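Local coordinates for protein extracellular sialidase/neuraminidase, putative (Aspergillus fumigatus, PDB 2XZI) that hydrolyses sialic acid glycosides as a secreted fungal exo-glycosidase, with a preference for the deaminated sugar KDN, which makes it a KDNase, at residues Ile143-Tyr154 against Asp170-Ala181. Sequence-based numbering, arbitrary orientation.
Sequences IDSTWEGRRHLY and DLTKELTPDGWA
T172 OG1 is held by two hydrogen bonds: it accepts from L153 N (2.9 Å, 162° at the hydrogen) and donates to D170 OD1. D170 OD1 uses its syn lone pair for that hydroxyl and also accepts from T172 N, an Asx turn leading into helix 172-175. The other oxygen, OD2, is met on its syn side by H152 ND1 at 2.6 Å, so both carboxylate oxygens are engaged, and a water donates to OD2 as well. CG anti to the backbone N (chi1 -171°) carries the D170 carboxylate to H152 and T172. Because H152 NE2 donates to W147 O (2.7 Å), straight and within the ring plane, the imidazole is bonded at both nitrogens and its rotation is fixed; a proton on each would make it cationic, plausibly stabilised by D170. The backbone pairing of Y154 with D170 sets D170 CB over one face of the Y154 ring, a CH-pi contact 3.9 Å from the centroid.

R150 reaches across the other half. T172 CG2 lies over one face of its guanidinium, 3.5 Å from CZ, and a water bridging S145 O and W180 O covers the opposite face. A second water joins R150 NE to A181 O, and NH2 makes a weak bond to P177 O. The backbone bond from R151 N to A181 O (2.9 Å) ties segments 143-154 and 170-181 together here.

Y154 pairs antiparallel with D170 at the outer edge of a four-stranded sheet, one of those in this sialidase beta-propeller. L153 CD2 packs on L175 CB (3.7 Å), and the L153 side chain also touches I207 of strand 205-210, while L175 rests on W218 and V220 of strand 217-222, joining helix 172-175 to the adjoining sheet.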
# COMPACT_ATOMS: atom_id res chain seq x y z
N ILE A 143 10.49 -17.44 11.16
CA ILE A 143 9.11 -17.26 11.57
C ILE A 143 8.44 -18.64 11.63
O ILE A 143 8.57 -19.44 10.70
CB ILE A 143 8.38 -16.31 10.59
CG1 ILE A 143 8.85 -14.85 10.80
CG2 ILE A 143 6.87 -16.40 10.74
CD1 ILE A 143 8.27 -14.15 11.97
N ASP A 144 7.76 -18.92 12.74
CA ASP A 144 7.16 -20.24 12.94
C ASP A 144 5.75 -20.09 13.51
O ASP A 144 5.22 -18.99 13.57
CB ASP A 144 8.07 -21.12 13.82
CG ASP A 144 8.27 -20.57 15.23
OD1 ASP A 144 7.38 -19.88 15.78
OD2 ASP A 144 9.35 -20.84 15.81
N SER A 145 5.12 -21.19 13.92
CA SER A 145 3.73 -21.14 14.31
C SER A 145 3.51 -20.88 15.80
O SER A 145 2.38 -20.90 16.28
CB SER A 145 3.02 -22.42 13.88
OG SER A 145 3.43 -23.50 14.71
N THR A 146 4.59 -20.59 16.54
CA THR A 146 4.46 -20.30 17.97
C THR A 146 3.95 -18.88 18.14
O THR A 146 4.05 -18.06 17.22
CB THR A 146 5.80 -20.42 18.71
OG1 THR A 146 6.68 -19.37 18.28
CG2 THR A 146 6.46 -21.79 18.47
N TRP A 147 3.42 -18.57 19.32
CA TRP A 147 2.90 -17.24 19.60
C TRP A 147 4.00 -16.18 19.47
O TRP A 147 3.79 -15.12 18.89
CB TRP A 147 2.29 -17.20 21.00
CG TRP A 147 1.64 -15.90 21.36
CD1 TRP A 147 2.03 -15.04 22.35
CD2 TRP A 147 0.50 -15.30 20.73
NE1 TRP A 147 1.19 -13.95 22.39
CE2 TRP A 147 0.24 -14.09 21.41
CE3 TRP A 147 -0.34 -15.68 19.67
CZ2 TRP A 147 -0.82 -13.24 21.06
CZ3 TRP A 147 -1.39 -14.83 19.32
CH2 TRP A 147 -1.62 -13.63 20.02
N GLU A 148 5.19 -16.49 19.96
CA GLU A 148 6.32 -15.56 19.92
C GLU A 148 6.94 -15.43 18.53
O GLU A 148 7.43 -14.35 18.17
CB GLU A 148 7.39 -16.00 20.93
CG GLU A 148 6.90 -16.13 22.37
CD GLU A 148 6.10 -17.42 22.66
OE1 GLU A 148 6.16 -18.40 21.87
OE2 GLU A 148 5.40 -17.44 23.70
N GLY A 149 6.88 -16.50 17.74
CA GLY A 149 7.58 -16.55 16.45
C GLY A 149 6.74 -16.36 15.20
O GLY A 149 7.27 -16.39 14.10
N ARG A 150 5.42 -16.18 15.36
CA ARG A 150 4.52 -16.06 14.20
C ARG A 150 4.30 -14.61 13.85
O ARG A 150 4.61 -13.72 14.64
CB ARG A 150 3.16 -16.73 14.44
CG ARG A 150 2.28 -16.06 15.50
CD ARG A 150 1.01 -16.84 15.80
NE ARG A 150 0.13 -16.92 14.62
CZ ARG A 150 -1.15 -17.26 14.62
NH1 ARG A 150 -1.79 -17.55 15.75
NH2 ARG A 150 -1.83 -17.27 13.49
N ARG A 151 3.79 -14.39 12.64
CA ARG A 151 3.35 -13.05 12.26
C ARG A 151 1.99 -12.76 12.89
O ARG A 151 1.05 -13.57 12.79
CB ARG A 151 3.33 -12.93 10.74
CG ARG A 151 4.72 -12.92 10.14
CD ARG A 151 5.24 -11.50 9.96
NE ARG A 151 4.60 -10.89 8.79
CZ ARG A 151 4.86 -9.67 8.34
NH1 ARG A 151 5.70 -8.87 9.00
NH2 ARG A 151 4.25 -9.25 7.25
N HIS A 152 1.90 -11.61 13.55
CA HIS A 152 0.65 -11.15 14.20
C HIS A 152 -0.05 -10.13 13.33
O HIS A 152 0.57 -9.55 12.45
CB HIS A 152 0.94 -10.53 15.57
CG HIS A 152 1.38 -11.53 16.59
ND1 HIS A 152 0.77 -11.65 17.82
CD2 HIS A 152 2.38 -12.45 16.58
CE1 HIS A 152 1.35 -12.61 18.51
NE2 HIS A 152 2.34 -13.11 17.79
N LEU A 153 -1.34 -9.95 13.58
CA LEU A 153 -2.17 -8.97 12.91
C LEU A 153 -2.69 -8.03 13.97
O LEU A 153 -3.35 -8.45 14.93
CB LEU A 153 -3.34 -9.66 12.19
CG LEU A 153 -4.31 -8.70 11.49
CD1 LEU A 153 -3.68 -8.23 10.19
CD2 LEU A 153 -5.60 -9.38 11.19
N TYR A 154 -2.36 -6.75 13.80
CA TYR A 154 -2.74 -5.70 14.72
C TYR A 154 -3.68 -4.70 14.08
O TYR A 154 -3.67 -4.51 12.86
CB TYR A 154 -1.48 -4.98 15.18
CG TYR A 154 -0.80 -5.63 16.37
CD1 TYR A 154 0.16 -6.63 16.21
CD2 TYR A 154 -1.10 -5.22 17.66
CE1 TYR A 154 0.81 -7.19 17.31
CE2 TYR A 154 -0.45 -5.78 18.77
CZ TYR A 154 0.48 -6.77 18.59
OH TYR A 154 1.12 -7.31 19.70
N ASP A 170 -3.99 -6.53 19.31
CA ASP A 170 -3.61 -7.77 18.64
C ASP A 170 -4.86 -8.60 18.31
O ASP A 170 -5.58 -9.05 19.21
CB ASP A 170 -2.59 -8.54 19.51
CG ASP A 170 -1.98 -9.72 18.79
OD1 ASP A 170 -2.59 -10.22 17.83
OD2 ASP A 170 -0.88 -10.16 19.19
N LEU A 171 -5.14 -8.74 17.02
CA LEU A 171 -6.33 -9.44 16.55
C LEU A 171 -6.00 -10.79 15.92
O LEU A 171 -6.87 -11.40 15.29
CB LEU A 171 -7.16 -8.58 15.60
CG LEU A 171 -7.80 -7.32 16.21
CD1 LEU A 171 -8.77 -6.66 15.23
CD2 LEU A 171 -8.53 -7.64 17.52
N THR A 172 -4.77 -11.26 16.14
CA THR A 172 -4.28 -12.51 15.53
C THR A 172 -5.19 -13.69 15.80
O THR A 172 -5.53 -14.42 14.86
CB THR A 172 -2.87 -12.83 16.03
OG1 THR A 172 -2.02 -11.72 15.77
CG2 THR A 172 -2.27 -14.04 15.32
N LYS A 173 -5.59 -13.88 17.05
CA LYS A 173 -6.39 -15.05 17.40
C LYS A 173 -7.78 -15.01 16.78
O LYS A 173 -8.38 -16.05 16.56
CB LYS A 173 -6.49 -15.21 18.91
CG LYS A 173 -5.18 -15.50 19.58
CD LYS A 173 -4.67 -16.90 19.26
CE LYS A 173 -5.63 -17.97 19.73
NZ LYS A 173 -4.92 -19.26 19.93
N GLU A 174 -8.25 -13.80 16.47
CA GLU A 174 -9.58 -13.60 15.92
C GLU A 174 -9.59 -13.65 14.38
O GLU A 174 -10.54 -14.15 13.77
CB GLU A 174 -10.12 -12.25 16.41
CG GLU A 174 -10.48 -12.19 17.92
CD GLU A 174 -9.28 -12.16 18.87
OE1 GLU A 174 -8.18 -11.66 18.51
OE2 GLU A 174 -9.44 -12.62 20.03
N LEU A 175 -8.53 -13.13 13.76
CA LEU A 175 -8.56 -12.86 12.32
C LEU A 175 -7.45 -13.50 11.51
O LEU A 175 -7.38 -13.30 10.29
CB LEU A 175 -8.57 -11.33 12.06
CG LEU A 175 -9.75 -10.55 12.65
CD1 LEU A 175 -9.58 -9.06 12.47
CD2 LEU A 175 -11.08 -11.01 12.06
N THR A 176 -6.58 -14.25 12.18
CA THR A 176 -5.59 -15.07 11.47
C THR A 176 -5.89 -16.53 11.76
O THR A 176 -6.11 -16.90 12.92
CB THR A 176 -4.15 -14.72 11.88
OG1 THR A 176 -3.98 -13.30 11.80
CG2 THR A 176 -3.12 -15.40 10.96
N PRO A 177 -5.91 -17.39 10.71
CA PRO A 177 -6.18 -18.80 11.04
C PRO A 177 -5.14 -19.40 11.98
O PRO A 177 -3.95 -19.02 11.94
CB PRO A 177 -6.12 -19.48 9.68
CG PRO A 177 -6.48 -18.38 8.68
CD PRO A 177 -5.87 -17.14 9.26
N ASP A 178 -5.60 -20.33 12.81
CA ASP A 178 -4.72 -21.02 13.74
C ASP A 178 -3.67 -21.87 13.02
O ASP A 178 -3.91 -22.40 11.93
CB ASP A 178 -5.53 -21.90 14.70
CG ASP A 178 -6.37 -21.11 15.69
OD1 ASP A 178 -6.09 -19.91 15.95
OD2 ASP A 178 -7.32 -21.70 16.25
N GLY A 179 -2.49 -21.97 13.62
CA GLY A 179 -1.41 -22.74 13.03
C GLY A 179 -0.58 -22.01 12.00
O GLY A 179 0.37 -22.56 11.46
N TRP A 180 -0.96 -20.77 11.69
CA TRP A 180 -0.19 -19.99 10.72
C TRP A 180 1.14 -19.49 11.30
O TRP A 180 1.25 -19.25 12.51
CB TRP A 180 -1.02 -18.82 10.19
CG TRP A 180 -1.99 -19.19 9.07
CD1 TRP A 180 -2.62 -20.41 8.87
CD2 TRP A 180 -2.43 -18.34 8.02
NE1 TRP A 180 -3.42 -20.35 7.75
CE2 TRP A 180 -3.31 -19.10 7.20
CE3 TRP A 180 -2.15 -17.01 7.66
CZ2 TRP A 180 -3.92 -18.56 6.07
CZ3 TRP A 180 -2.76 -16.48 6.53
CH2 TRP A 180 -3.65 -17.24 5.75
N ALA A 181 2.12 -19.35 10.43
CA ALA A 181 3.42 -18.80 10.78
C ALA A 181 3.54 -17.45 10.06
O ALA A 181 3.16 -16.43 10.63
CB ALA A 181 4.54 -19.76 10.38
O HOH W 1 0.17 -20.37 14.82
O HOH W 2 0.54 -16.07 11.85
O HOH W 3 -4.64 -17.64 15.20
O HOH W 4 -1.37 -12.58 11.81
O HOH W 5 -0.34 -9.62 21.80